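PDB 3UIF: sulfonate ABC transporter, periplasmic sulfonate-binding protein SsuA from Methylobacillus flagellatus, which probably binds sulfonates or related sulfate esters in the periplasm and delivers them to an ABC transporter for uptake. Local coordinates for residues 80-83 with 87-90; 74-79 with 280-285; 129-134 with 286-291; 68-73 with 208-213. One frame throughout, in Å; residues are numbered along the deposited sequence. Where two conformers were deposited one is given.

Interaction 1 of 4, residues 80-83 with 87-90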
loop_
_atom_site.group_PDB
_atom_site.type_symbol
_atom_site.label_atom_id
_atom_site.label_comp_id
_atom_site.label_asym_id
_atom_site.label_seq_id
_atom_site.Cartn_x
_atom_site.Cartn_y
_atom_site.Cartn_z
ATOM N N ILE A 80 -9.525 -5.526 4.377
ATOM C CA ILE A 80 -9.485 -6.915 4.853
ATOM C C ILE A 80 -10.158 -7.078 6.225
ATOM O O ILE A 80 -10.963 -7.987 6.416
ATOM C CB ILE A 80 -8.035 -7.478 4.883
ATOM C CG1 ILE A 80 -7.531 -7.766 3.456
ATOM C CG2 ILE A 80 -7.933 -8.722 5.763
ATOM C CD1 ILE A 80 -6.037 -7.943 3.340
ATOM N N ILE A 81 -9.844 -6.189 7.168
ATOM C CA ILE A 81 -10.430 -6.237 8.521
ATOM C C ILE A 81 -11.937 -5.954 8.513
ATOM O O ILE A 81 -12.695 -6.606 9.222
ATOM C CB ILE A 81 -9.672 -5.306 9.504
ATOM C CG1 ILE A 81 -8.240 -5.820 9.707
ATOM C CG2 ILE A 81 -10.405 -5.148 10.832
ATOM C CD1 ILE A 81 -7.249 -4.743 10.095
ATOM N N LEU A 82 -12.354 -4.994 7.698
ATOM C CA LEU A 82 -13.766 -4.685 7.493
ATOM C C LEU A 82 -14.538 -5.879 6.909
ATOM O O LEU A 82 -15.572 -6.298 7.448
ATOM C CB LEU A 82 -13.896 -3.453 6.583
ATOM C CG LEU A 82 -15.288 -2.957 6.190
ATOM C CD1 LEU A 82 -16.148 -2.694 7.423
ATOM C CD2 LEU A 82 -15.196 -1.727 5.301
ATOM N N ASN A 83 -14.013 -6.419 5.810
ATOM C CA ASN A 83 -14.634 -7.524 5.089
ATOM C C ASN A 83 -14.762 -8.811 5.881
ATOM O O ASN A 83 -15.681 -9.597 5.653
ATOM C CB ASN A 83 -13.902 -7.779 3.781
ATOM C CG ASN A 83 -14.207 -6.729 2.741
ATOM O OD1 ASN A 83 -15.241 -6.072 2.799
ATOM N ND2 ASN A 83 -13.306 -6.562 1.785
ATOM N N PRO A 87 -18.855 -8.849 4.376
ATOM C CA PRO A 87 -18.499 -8.389 3.026
ATOM C C PRO A 87 -19.077 -6.983 2.769
ATOM O O PRO A 87 -20.298 -6.798 2.782
ATOM C CB PRO A 87 -19.164 -9.442 2.112
ATOM C CG PRO A 87 -19.340 -10.642 2.971
ATOM C CD PRO A 87 -19.625 -10.106 4.343
ATOM N N THR A 88 -18.218 -5.996 2.564
ATOM C CA THR A 88 -18.700 -4.616 2.458
ATOM C C THR A 88 -18.122 -3.886 1.251
ATOM O O THR A 88 -18.776 -3.028 0.662
ATOM C CB THR A 88 -18.411 -3.809 3.754
ATOM O OG1 THR A 88 -19.024 -4.453 4.890
ATOM C CG2 THR A 88 -18.919 -2.363 3.639
ATOM N N VAL A 89 -16.907 -4.267 0.874
ATOM C CA VAL A 89 -16.059 -3.452 0.013
ATOM C C VAL A 89 -15.236 -4.317 -0.960
ATOM O O VAL A 89 -14.872 -5.450 -0.631
ATOM C CB VAL A 89 -15.217 -2.516 0.918
ATOM C CG1 VAL A 89 -13.727 -2.573 0.638
ATOM C CG2 VAL A 89 -15.763 -1.103 0.874
ATOM N N GLN A 90 -14.980 -3.774 -2.151
ATOM C CA GLN A 90 -14.326 -4.461 -3.282
ATOM C C GLN A 90 -13.141 -3.657 -3.778
ATOM O O GLN A 90 -13.221 -2.425 -3.842
ATOM C CB GLN A 90 -15.246 -4.452 -4.486
ATOM C CG GLN A 90 -16.020 -5.684 -4.797
ATOM C CD GLN A 90 -17.197 -5.314 -5.683
ATOM O OE1 GLN A 90 -17.042 -5.105 -6.887
ATOM N NE2 GLN A 90 -18.391 -5.211 -5.082
#
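Asn83 points its amide at the backbone of Thr88 and Val89, while Leu82 beside it lies across the side chain of Thr88. The amide of Asn83 works at both ends. OD1 accepts two backbone N-H groups. Thr88 N is 3.0 Å from Asn83 OD1, and this bond is the straighter of the two, with an angle of 160° at the hydrogen. Its donor is tilted from the plane of the carbonyl. Val89 N, 3.1 Å from Asn83 OD1, lies in that plane and meets a lone pair of the oxygen. The nitrogen end, Asn83 ND2, gives a bond to Val89 O at 3.1 Å. That bond comes in above the carbonyl plane of Val89. Asn83 therefore holds Val89 by both N and O, much as the backbone of a neighbouring strand would. The three bonds should fix the rotation of the amide. Its CG stands opposite the carbonyl carbon (chi1 -74°), which lets the amide reach across to the strand.

The contact closes the end of a beta-alpha-beta unit. Strand 71-75 leads into helix 77-85, and the chain then turns into strand 89-94. Strand 202-207 runs antiparallel between these two strands.

Leu82 and Thr88 meet at about a right angle. Leu82 CG is 4.1 Å from Thr88 CB, and Leu82 CD2 is as far from Thr88 CG2. Leu82 CD2 also reaches toward Val89 CB, at 4.5 Å. Phe64 of helix 56-65 touches both Leu82 and Val89. The hydroxyl of Thr88 turns to a different partner, the carbonyl of Lys86.

Interaction 2 of 4, residues 74-79 with 280-285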
loop_
_atom_site.group_PDB
_atom_site.type_symbol
_atom_site.label_atom_id
_atom_site.label_comp_id
_atom_site.label_asym_id
_atom_site.label_seq_id
_atom_site.Cartn_x
_atom_site.Cartn_y
_atom_site.Cartn_z
ATOM N N TYR A 74 -6.906 3.511 -0.197
ATOM C CA TYR A 74 -6.030 3.217 0.921
ATOM C C TYR A 74 -5.485 1.804 0.808
ATOM O O TYR A 74 -5.668 1.162 -0.231
ATOM C CB TYR A 74 -6.717 3.539 2.264
ATOM C CG TYR A 74 -7.905 2.689 2.689
ATOM C CD1 TYR A 74 -8.228 2.573 4.048
ATOM C CD2 TYR A 74 -8.704 2.006 1.770
ATOM C CE1 TYR A 74 -9.304 1.812 4.479
ATOM C CE2 TYR A 74 -9.780 1.236 2.198
ATOM C CZ TYR A 74 -10.076 1.147 3.557
ATOM O OH TYR A 74 -11.145 0.395 4.003
ATOM N N GLY A 75 -4.795 1.331 1.842
ATOM C CA GLY A 75 -4.110 0.036 1.802
ATOM C C GLY A 75 -5.053 -1.147 1.902
ATOM O O GLY A 75 -6.251 -0.974 2.077
ATOM N N ASP A 76 -4.515 -2.352 1.798
ATOM C CA ASP A 76 -5.352 -3.551 1.848
ATOM C C ASP A 76 -5.647 -4.032 3.258
ATOM O O ASP A 76 -6.570 -4.822 3.467
ATOM C CB ASP A 76 -4.716 -4.703 1.073
ATOM C CG ASP A 76 -3.267 -4.972 1.491
ATOM O OD1 ASP A 76 -2.739 -6.034 1.087
ATOM O OD2 ASP A 76 -2.644 -4.129 2.203
ATOM N N LEU A 77 -4.870 -3.588 4.234
ATOM C CA LEU A 77 -5.103 -4.127 5.570
ATOM C C LEU A 77 -6.487 -3.740 6.163
ATOM O O LEU A 77 -7.275 -4.637 6.491
ATOM C CB LEU A 77 -3.931 -3.866 6.522
ATOM C CG LEU A 77 -3.956 -4.781 7.763
ATOM C CD1 LEU A 77 -3.985 -6.267 7.410
ATOM C CD2 LEU A 77 -2.805 -4.463 8.703
ATOM N N PRO A 78 -6.800 -2.426 6.267
ATOM C CA PRO A 78 -8.149 -2.082 6.761
ATOM C C PRO A 78 -9.345 -2.784 6.073
ATOM O O PRO A 78 -10.153 -3.395 6.778
ATOM C CB PRO A 78 -8.194 -0.555 6.630
ATOM C CG PRO A 78 -6.770 -0.154 6.864
ATOM C CD PRO A 78 -5.943 -1.221 6.178
ATOM N N PRO A 79 -9.454 -2.721 4.724
ATOM C CA PRO A 79 -10.591 -3.356 4.049
ATOM C C PRO A 79 -10.668 -4.864 4.270
ATOM O O PRO A 79 -11.762 -5.417 4.351
ATOM C CB PRO A 79 -10.370 -3.035 2.573
ATOM C CG PRO A 79 -8.960 -2.602 2.435
ATOM C CD PRO A 79 -8.517 -2.093 3.771
ATOM N N GLU A 280 -2.219 -13.925 -4.863
ATOM C CA GLU A 280 -1.415 -14.560 -3.835
ATOM C C GLU A 280 -1.152 -13.646 -2.606
ATOM O O GLU A 280 -1.296 -14.058 -1.449
ATOM C CB GLU A 280 -0.118 -15.026 -4.484
ATOM C CG GLU A 280 0.871 -15.673 -3.543
ATOM C CD GLU A 280 0.366 -16.981 -2.987
ATOM O OE1 GLU A 280 -0.760 -17.410 -3.357
ATOM O OE2 GLU A 280 1.107 -17.576 -2.173
ATOM N N HIS A 281 -0.775 -12.402 -2.866
ATOM C CA HIS A 281 -0.646 -11.418 -1.810
ATOM C C HIS A 281 -1.920 -11.326 -0.995
ATOM O O HIS A 281 -1.869 -11.280 0.230
ATOM C CB HIS A 281 -0.261 -10.060 -2.398
ATOM C CG HIS A 281 -0.308 -8.936 -1.401
ATOM N ND1 HIS A 281 0.686 -8.714 -0.507
ATOM C CD2 HIS A 281 -1.297 -7.983 -1.136
ATOM C CE1 HIS A 281 0.359 -7.655 0.275
ATOM N NE2 HIS A 281 -0.854 -7.214 -0.110
ATOM N N TYR A 282 -3.075 -11.303 -1.658
ATOM C CA TYR A 282 -4.359 -11.200 -0.951
ATOM C C TYR A 282 -4.758 -12.445 -0.148
ATOM O O TYR A 282 -5.186 -12.330 1.007
ATOM C CB TYR A 282 -5.464 -10.732 -1.892
ATOM C CG TYR A 282 -5.442 -9.235 -2.005
ATOM C CD1 TYR A 282 -6.171 -8.450 -1.106
ATOM C CD2 TYR A 282 -4.664 -8.591 -2.979
ATOM C CE1 TYR A 282 -6.139 -7.070 -1.182
ATOM C CE2 TYR A 282 -4.622 -7.207 -3.056
ATOM C CZ TYR A 282 -5.358 -6.452 -2.150
ATOM O OH TYR A 282 -5.347 -5.079 -2.194
ATOM N N ARG A 283 -4.591 -13.615 -0.753
ATOM C CA ARG A 283 -4.664 -14.881 -0.040
ATOM C C ARG A 283 -3.737 -14.861 1.191
ATOM O O ARG A 283 -4.151 -15.213 2.294
ATOM C CB ARG A 283 -4.312 -16.061 -0.971
ATOM C CG ARG A 283 -4.279 -17.408 -0.247
ATOM C CD ARG A 283 -3.735 -18.585 -1.078
ATOM N NE ARG A 283 -2.260 -18.630 -1.193
ATOM C CZ ARG A 283 -1.424 -19.067 -0.246
ATOM N NH1 ARG A 283 -0.114 -19.078 -0.471
ATOM N NH2 ARG A 283 -1.886 -19.496 0.929
ATOM N N LYS A 284 -2.489 -14.441 1.006
ATOM C CA LYS A 284 -1.527 -14.459 2.104
ATOM C C LYS A 284 -1.916 -13.468 3.201
ATOM O O LYS A 284 -1.923 -13.815 4.395
ATOM C CB LYS A 284 -0.123 -14.175 1.593
ATOM C CG LYS A 284 0.577 -15.383 1.015
ATOM C CD LYS A 284 2.005 -15.035 0.635
ATOM C CE LYS A 284 2.814 -16.281 0.293
ATOM N NZ LYS A 284 4.275 -15.967 0.230
ATOM N N ALA A 285 -2.260 -12.250 2.777
ATOM C CA ALA A 285 -2.638 -11.178 3.676
ATOM C C ALA A 285 -3.872 -11.510 4.505
ATOM O O ALA A 285 -3.935 -11.149 5.678
ATOM C CB ALA A 285 -2.841 -9.877 2.914
#
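Asp76 reaches from the turn after strand 71-75 to two rings of helix 276-291, those of His281 and Tyr282. Its CB lies against the hydroxyl end of Tyr282. Asp76 CB is 3.3 Å from Tyr282 OH and 3.6 Å from Tyr282 CE1. The next atom, CG, sits between the backbone N and the carbonyl carbon (chi1 52°), the crowded position for this torsion. From there the carboxylate is aimed at His281, with Asp76 CG 3.7 Å from His281 NE2. The outermost atom on this branch, OD1, takes the bond. His281 NE2 donates to Asp76 OD1 at 2.5 Å. The ring meets the oxygen on its syn side, and the hydrogen bond is bent, 143° at the hydrogen. The two side chains come from opposite directions. The carboxylate and the imidazole are nearly coplanar, 15° apart, and the acid sits at the edge of the His281 ring. Asp76 OD1 also lies over one face of Tyr282, and Ala285 CB stands 4.3 Å from the same oxygen.

This contact joins the first sheet of the protein, through its strand 71-75, to a helix from far along the chain. Trp205 of strand 202-207 packs on Tyr282 and also meets Tyr74 with its ring plane roughly perpendicular.

The other ring nitrogen, His281 ND1, is bonded to the backbone carbonyl of Asp197. A carbonyl can only accept, and NE2 already donates to the acid. His281 may therefore carry both ring protons, which would make the pair a buried imidazolium and carboxylate.

Interaction 3 of 4, residues 129-134 with 286-291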
loop_
_atom_site.group_PDB
_atom_site.type_symbol
_atom_site.label_atom_id
_atom_site.label_comp_id
_atom_site.label_asym_id
_atom_site.label_seq_id
_atom_site.Cartn_x
_atom_site.Cartn_y
_atom_site.Cartn_z
ATOM N N PRO A 129 0.938 -3.708 8.025
ATOM C CA PRO A 129 1.062 -4.536 6.821
ATOM C C PRO A 129 2.449 -5.156 6.667
ATOM O O PRO A 129 2.551 -6.333 6.344
ATOM C CB PRO A 129 0.754 -3.567 5.690
ATOM C CG PRO A 129 -0.111 -2.522 6.314
ATOM C CD PRO A 129 0.355 -2.383 7.727
ATOM N N TRP A 130 3.506 -4.411 6.960
ATOM C CA TRP A 130 4.840 -4.954 6.746
ATOM C C TRP A 130 5.195 -6.117 7.635
ATOM O O TRP A 130 6.233 -6.758 7.433
ATOM C CB TRP A 130 5.912 -3.877 6.797
ATOM C CG TRP A 130 5.870 -2.990 8.000
ATOM C CD1 TRP A 130 6.605 -3.112 9.170
ATOM C CD2 TRP A 130 5.072 -1.777 8.175
ATOM N NE1 TRP A 130 6.321 -2.090 10.036
ATOM C CE2 TRP A 130 5.410 -1.253 9.500
ATOM C CE3 TRP A 130 4.143 -1.092 7.393
ATOM C CZ2 TRP A 130 4.826 -0.096 10.003
ATOM C CZ3 TRP A 130 3.567 0.077 7.911
ATOM C CH2 TRP A 130 3.892 0.556 9.186
ATOM N N GLU A 131 4.346 -6.408 8.620
ATOM C CA GLU A 131 4.546 -7.580 9.479
ATOM C C GLU A 131 4.412 -8.865 8.659
ATOM O O GLU A 131 5.073 -9.863 8.934
ATOM C CB GLU A 131 3.574 -7.589 10.659
ATOM C CG GLU A 131 3.882 -8.691 11.670
ATOM C CD GLU A 131 2.921 -8.748 12.851
ATOM O OE1 GLU A 131 1.692 -8.579 12.664
ATOM O OE2 GLU A 131 3.404 -8.979 13.982
ATOM N N LEU A 132 3.568 -8.813 7.635
ATOM C CA LEU A 132 3.400 -9.922 6.703
ATOM C C LEU A 132 4.708 -10.253 5.970
ATOM O O LEU A 132 5.107 -11.413 5.898
ATOM C CB LEU A 132 2.269 -9.616 5.720
ATOM C CG LEU A 132 2.085 -10.606 4.579
ATOM C CD1 LEU A 132 1.792 -12.023 5.077
ATOM C CD2 LEU A 132 0.999 -10.110 3.640
ATOM N N ALA A 133 5.371 -9.224 5.450
ATOM C CA ALA A 133 6.682 -9.392 4.829
ATOM C C ALA A 133 7.693 -9.978 5.810
ATOM O O ALA A 133 8.516 -10.813 5.440
ATOM C CB ALA A 133 7.187 -8.076 4.263
ATOM N N PHE A 134 7.628 -9.546 7.061
ATOM C CA PHE A 134 8.527 -10.060 8.067
ATOM C C PHE A 134 8.249 -11.550 8.285
ATOM O O PHE A 134 9.172 -12.384 8.277
ATOM C CB PHE A 134 8.385 -9.271 9.364
ATOM C CG PHE A 134 9.352 -9.696 10.439
ATOM C CD1 PHE A 134 10.710 -9.371 10.349
ATOM C CD2 PHE A 134 8.909 -10.420 11.546
ATOM C CE1 PHE A 134 11.596 -9.743 11.341
ATOM C CE2 PHE A 134 9.798 -10.800 12.543
ATOM C CZ PHE A 134 11.142 -10.462 12.439
ATOM N N VAL A 286 -4.852 -12.189 3.918
ATOM C CA VAL A 286 -6.060 -12.532 4.675
ATOM C C VAL A 286 -5.749 -13.587 5.736
ATOM O O VAL A 286 -6.291 -13.531 6.839
ATOM C CB VAL A 286 -7.241 -12.926 3.765
ATOM C CG1 VAL A 286 -8.378 -13.534 4.566
ATOM C CG2 VAL A 286 -7.743 -11.698 3.023
ATOM N N ALA A 287 -4.853 -14.521 5.410
ATOM C CA ALA A 287 -4.413 -15.562 6.355
ATOM C C ALA A 287 -3.672 -14.947 7.527
ATOM O O ALA A 287 -3.913 -15.338 8.681
ATOM C CB ALA A 287 -3.547 -16.612 5.671
ATOM N N TYR A 288 -2.792 -13.981 7.245
ATOM C CA TYR A 288 -1.993 -13.303 8.268
ATOM C C TYR A 288 -2.846 -12.420 9.173
ATOM O O TYR A 288 -2.577 -12.293 10.368
ATOM C CB TYR A 288 -0.877 -12.475 7.620
ATOM C CG TYR A 288 -0.506 -11.215 8.384
ATOM C CD1 TYR A 288 -1.139 -9.992 8.107
ATOM C CD2 TYR A 288 0.468 -11.240 9.385
ATOM C CE1 TYR A 288 -0.816 -8.834 8.806
ATOM C CE2 TYR A 288 0.802 -10.091 10.083
ATOM C CZ TYR A 288 0.159 -8.892 9.795
ATOM O OH TYR A 288 0.486 -7.746 10.483
ATOM N N ALA A 289 -3.857 -11.776 8.590
ATOM C CA ALA A 289 -4.755 -10.921 9.369
ATOM C C ALA A 289 -5.451 -11.715 10.481
ATOM O O ALA A 289 -5.600 -11.234 11.608
ATOM C CB ALA A 289 -5.777 -10.264 8.468
ATOM N N GLN A 290 -5.863 -12.939 10.167
ATOM C CA GLN A 290 -6.500 -13.785 11.149
ATOM C C GLN A 290 -5.507 -14.325 12.185
ATOM O O GLN A 290 -5.791 -14.303 13.388
ATOM C CB GLN A 290 -7.232 -14.929 10.457
ATOM C CG GLN A 290 -8.064 -15.773 11.410
ATOM C CD GLN A 290 -8.557 -17.039 10.759
ATOM O OE1 GLN A 290 -7.808 -17.692 10.031
ATOM N NE2 GLN A 290 -9.822 -17.396 11.005
ATOM N N ALA A 291 -4.354 -14.808 11.721
ATOM C CA ALA A 291 -3.342 -15.396 12.610
ATOM C C ALA A 291 -2.790 -14.386 13.629
ATOM O O ALA A 291 -2.629 -14.722 14.806
ATOM C CB ALA A 291 -2.218 -16.043 11.808
#
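Glu131 and Leu132 share the ring of Tyr288, the first at its edge and the second over its face. Glu131 comes first. Its CG stands opposite the backbone N (chi1 -172°) and the chain runs on extended. The side chain crosses that of Tyr288 at about a right angle, and its far end lies beside the hydroxyl edge of the ring. Glu131 CB passes 3.1 Å from Tyr288 OH. Glu131 OE1 then accepts a hydrogen bond from Tyr288 OH at 2.6 Å, on the lone pair turned away from OE2. The carboxylate stands steeply to the ring, with planes 79° apart.

Leu132 follows. Its CB sits over the centre of the ring, 4.2 Å from the centroid of Tyr288, in a CH-pi contact. Leu132 CD1 reaches back along the tyrosine to Tyr288 CB, at 3.7 Å. Tyr288 was modelled in two conformers, and this account holds for one of them.

The contact packs helix 130-140, which follows strand 121-124 of the second sheet, against the last turns of helix 276-291.

Glu131 OE1 also accepts from the backbone N of Gly127. With two donors on one oxygen, the acid is probably ionised, and the tyrosine hydroxyl is tied to a negative partner.

Interaction 4 of 4, residues 68-73 with 208-213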
loop_
_atom_site.group_PDB
_atom_site.type_symbol
_atom_site.label_atom_id
_atom_site.label_comp_id
_atom_site.label_asym_id
_atom_site.label_seq_id
_atom_site.Cartn_x
_atom_site.Cartn_y
_atom_site.Cartn_z
ATOM N N LYS A 68 -21.837 5.937 4.172
ATOM C CA LYS A 68 -21.593 7.377 4.046
ATOM C C LYS A 68 -20.366 7.701 3.184
ATOM O O LYS A 68 -20.013 8.868 2.985
ATOM C CB LYS A 68 -21.492 8.055 5.422
ATOM C CG LYS A 68 -22.816 8.557 6.023
ATOM C CD LYS A 68 -23.712 9.341 5.042
ATOM C CE LYS A 68 -23.217 10.761 4.710
ATOM N NZ LYS A 68 -23.763 11.796 5.638
ATOM N N ILE A 69 -19.735 6.663 2.656
ATOM C CA ILE A 69 -18.565 6.801 1.793
ATOM C C ILE A 69 -18.769 5.800 0.680
ATOM O O ILE A 69 -19.388 4.764 0.911
ATOM C CB ILE A 69 -17.267 6.498 2.567
ATOM C CG1 ILE A 69 -16.923 7.670 3.478
ATOM C CG2 ILE A 69 -16.112 6.198 1.631
ATOM C CD1 ILE A 69 -15.903 7.341 4.552
ATOM N N ASP A 70 -18.281 6.105 -0.517
ATOM C CA ASP A 70 -18.552 5.257 -1.665
ATOM C C ASP A 70 -17.308 4.558 -2.153
ATOM O O ASP A 70 -17.346 3.381 -2.501
ATOM C CB ASP A 70 -19.168 6.089 -2.783
ATOM C CG ASP A 70 -20.392 6.854 -2.321
ATOM O OD1 ASP A 70 -21.218 6.273 -1.589
ATOM O OD2 ASP A 70 -20.523 8.038 -2.670
ATOM N N PHE A 71 -16.206 5.302 -2.171
ATOM C CA PHE A 71 -14.918 4.808 -2.596
ATOM C C PHE A 71 -13.877 5.190 -1.585
ATOM O O PHE A 71 -14.053 6.161 -0.852
ATOM C CB PHE A 71 -14.545 5.421 -3.936
ATOM C CG PHE A 71 -15.353 4.892 -5.069
ATOM C CD1 PHE A 71 -14.938 3.764 -5.757
ATOM C CD2 PHE A 71 -16.542 5.512 -5.438
ATOM C CE1 PHE A 71 -15.693 3.274 -6.802
ATOM C CE2 PHE A 71 -17.302 5.025 -6.481
ATOM C CZ PHE A 71 -16.886 3.902 -7.160
ATOM N N GLY A 72 -12.781 4.442 -1.575
ATOM C CA GLY A 72 -11.693 4.687 -0.645
ATOM C C GLY A 72 -10.360 4.281 -1.230
ATOM O O GLY A 72 -10.177 3.154 -1.656
ATOM N N ILE A 73 -9.428 5.219 -1.261
ATOM C CA ILE A 73 -8.101 4.927 -1.736
ATOM C C ILE A 73 -7.149 4.763 -0.564
ATOM O O ILE A 73 -6.657 5.742 0.001
ATOM C CB ILE A 73 -7.586 5.991 -2.714
ATOM C CG1 ILE A 73 -8.596 6.177 -3.862
ATOM C CG2 ILE A 73 -6.224 5.550 -3.244
ATOM C CD1 ILE A 73 -8.408 7.432 -4.697
ATOM N N ASN A 208 -19.741 -2.260 -1.857
ATOM C CA ASN A 208 -20.350 -3.305 -2.679
ATOM C C ASN A 208 -21.702 -2.894 -3.246
ATOM O O ASN A 208 -21.962 -3.074 -4.439
ATOM C CB ASN A 208 -20.442 -4.617 -1.895
ATOM C CG ASN A 208 -19.078 -5.295 -1.715
ATOM O OD1 ASN A 208 -18.079 -4.920 -2.335
ATOM N ND2 ASN A 208 -19.041 -6.310 -0.860
ATOM N N ASP A 209 -22.534 -2.323 -2.375
ATOM C CA ASP A 209 -23.839 -1.774 -2.720
ATOM C C ASP A 209 -23.760 -0.618 -3.703
ATOM O O ASP A 209 -24.687 -0.401 -4.484
ATOM C CB ASP A 209 -24.524 -1.240 -1.465
ATOM C CG ASP A 209 -25.170 -2.320 -0.640
ATOM O OD1 ASP A 209 -25.698 -1.973 0.445
ATOM O OD2 ASP A 209 -25.157 -3.499 -1.067
ATOM N N PHE A 210 -22.679 0.155 -3.631
ATOM C CA PHE A 210 -22.522 1.257 -4.562
ATOM C C PHE A 210 -22.276 0.761 -5.986
ATOM O O PHE A 210 -22.849 1.290 -6.945
ATOM C CB PHE A 210 -21.414 2.222 -4.157
ATOM C CG PHE A 210 -21.338 3.400 -5.060
ATOM C CD1 PHE A 210 -22.114 4.530 -4.807
ATOM C CD2 PHE A 210 -20.577 3.346 -6.226
ATOM C CE1 PHE A 210 -22.090 5.606 -5.683
ATOM C CE2 PHE A 210 -20.558 4.413 -7.098
ATOM C CZ PHE A 210 -21.306 5.548 -6.822
ATOM N N VAL A 211 -21.415 -0.242 -6.104
ATOM C CA VAL A 211 -21.071 -0.862 -7.372
ATOM C C VAL A 211 -22.297 -1.512 -7.997
ATOM O O VAL A 211 -22.619 -1.243 -9.158
ATOM C CB VAL A 211 -19.975 -1.925 -7.162
ATOM C CG1 VAL A 211 -19.698 -2.701 -8.444
ATOM C CG2 VAL A 211 -18.709 -1.261 -6.631
ATOM N N LYS A 212 -22.977 -2.359 -7.215
ATOM C CA LYS A 212 -24.175 -3.047 -7.673
ATOM C C LYS A 212 -25.180 -2.045 -8.218
ATOM O O LYS A 212 -25.773 -2.278 -9.260
ATOM C CB LYS A 212 -24.802 -3.909 -6.566
ATOM C CG LYS A 212 -24.306 -5.357 -6.531
ATOM C CD LYS A 212 -25.156 -6.256 -5.630
ATOM C CE LYS A 212 -26.401 -6.787 -6.353
ATOM N NZ LYS A 212 -27.134 -7.888 -5.645
ATOM N N GLN A 213 -25.354 -0.923 -7.530
ATOM C CA GLN A 213 -26.294 0.095 -7.979
ATOM C C GLN A 213 -25.740 0.960 -9.134
ATOM O O GLN A 213 -26.488 1.355 -10.020
ATOM C CB GLN A 213 -26.754 0.968 -6.800
ATOM C CG GLN A 213 -27.642 0.245 -5.787
ATOM C CD GLN A 213 -29.072 0.054 -6.282
ATOM O OE1 GLN A 213 -29.446 -1.023 -6.782
ATOM N NE2 GLN A 213 -29.882 1.107 -6.154
#
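One face of the Phe210 ring takes two quite different neighbours: the CB of an acidic residue, Asp70, and the edge of a second aromatic ring, Phe71. Both come from consecutive residues of the same segment. Asp70 CB lies 4.2 Å from the centroid of the Phe210 ring, a CH-pi contact offset toward the rim. The carboxylate lies roughly flat beside CB, its plane turned only 24° from that of the ring, and Asp70 OD1 is 3.8 Å from Phe210 CD1. Phe71 arrives differently. Its side chain crosses that of Phe210 at about a right angle, and its edge is directed at the Phe210 face in an offset edge-to-face pair. The ring centroids of Phe71 and Phe210 are 5.2 Å apart, and the planes meet at 73°. The closest atoms are Phe71 CE2 and Phe210 CE2, at 3.4 Å. Phe210 turns its CG away from the backbone N (chi1 -175°), which brings its ring over to strand 71-75.

The polar end of Asp70 is engaged by others. OD1 forms a salt bridge with Arg207, the last residue of strand 202-207, and OD2 accepts from the backbone N of Arg9.

Short helix 208-213 follows strand 202-207 directly and covers the start of strand 71-75. Strand 6-17 pairs beside 71-75. Helix 215-233 packs on the pair, with Thr218 touching both phenylalanines.

Overall arrangement
Interactions 1, 2 and 4 gather on the first, mixed sheet, while interaction 3 brings in helix 130-140 next to the second sheet. Interaction 1 lies about 10 Å from interaction 2 and 11 Å from interaction 4, between centres. Interactions 3 and 4 are the most distant, about 26 Å between centres. Strand 71-75 serves interactions 4 and 2, helix 77-85 serves 2 and 1, and helix 276-291 serves 2 and 3. Interaction 1 is local and nested inside the loops of 2 and 4. The other three cross one another along the chain. Helix 276-291 thus touches elements next to both sheets, consistent with the two-lobed fold of periplasmic binding proteins.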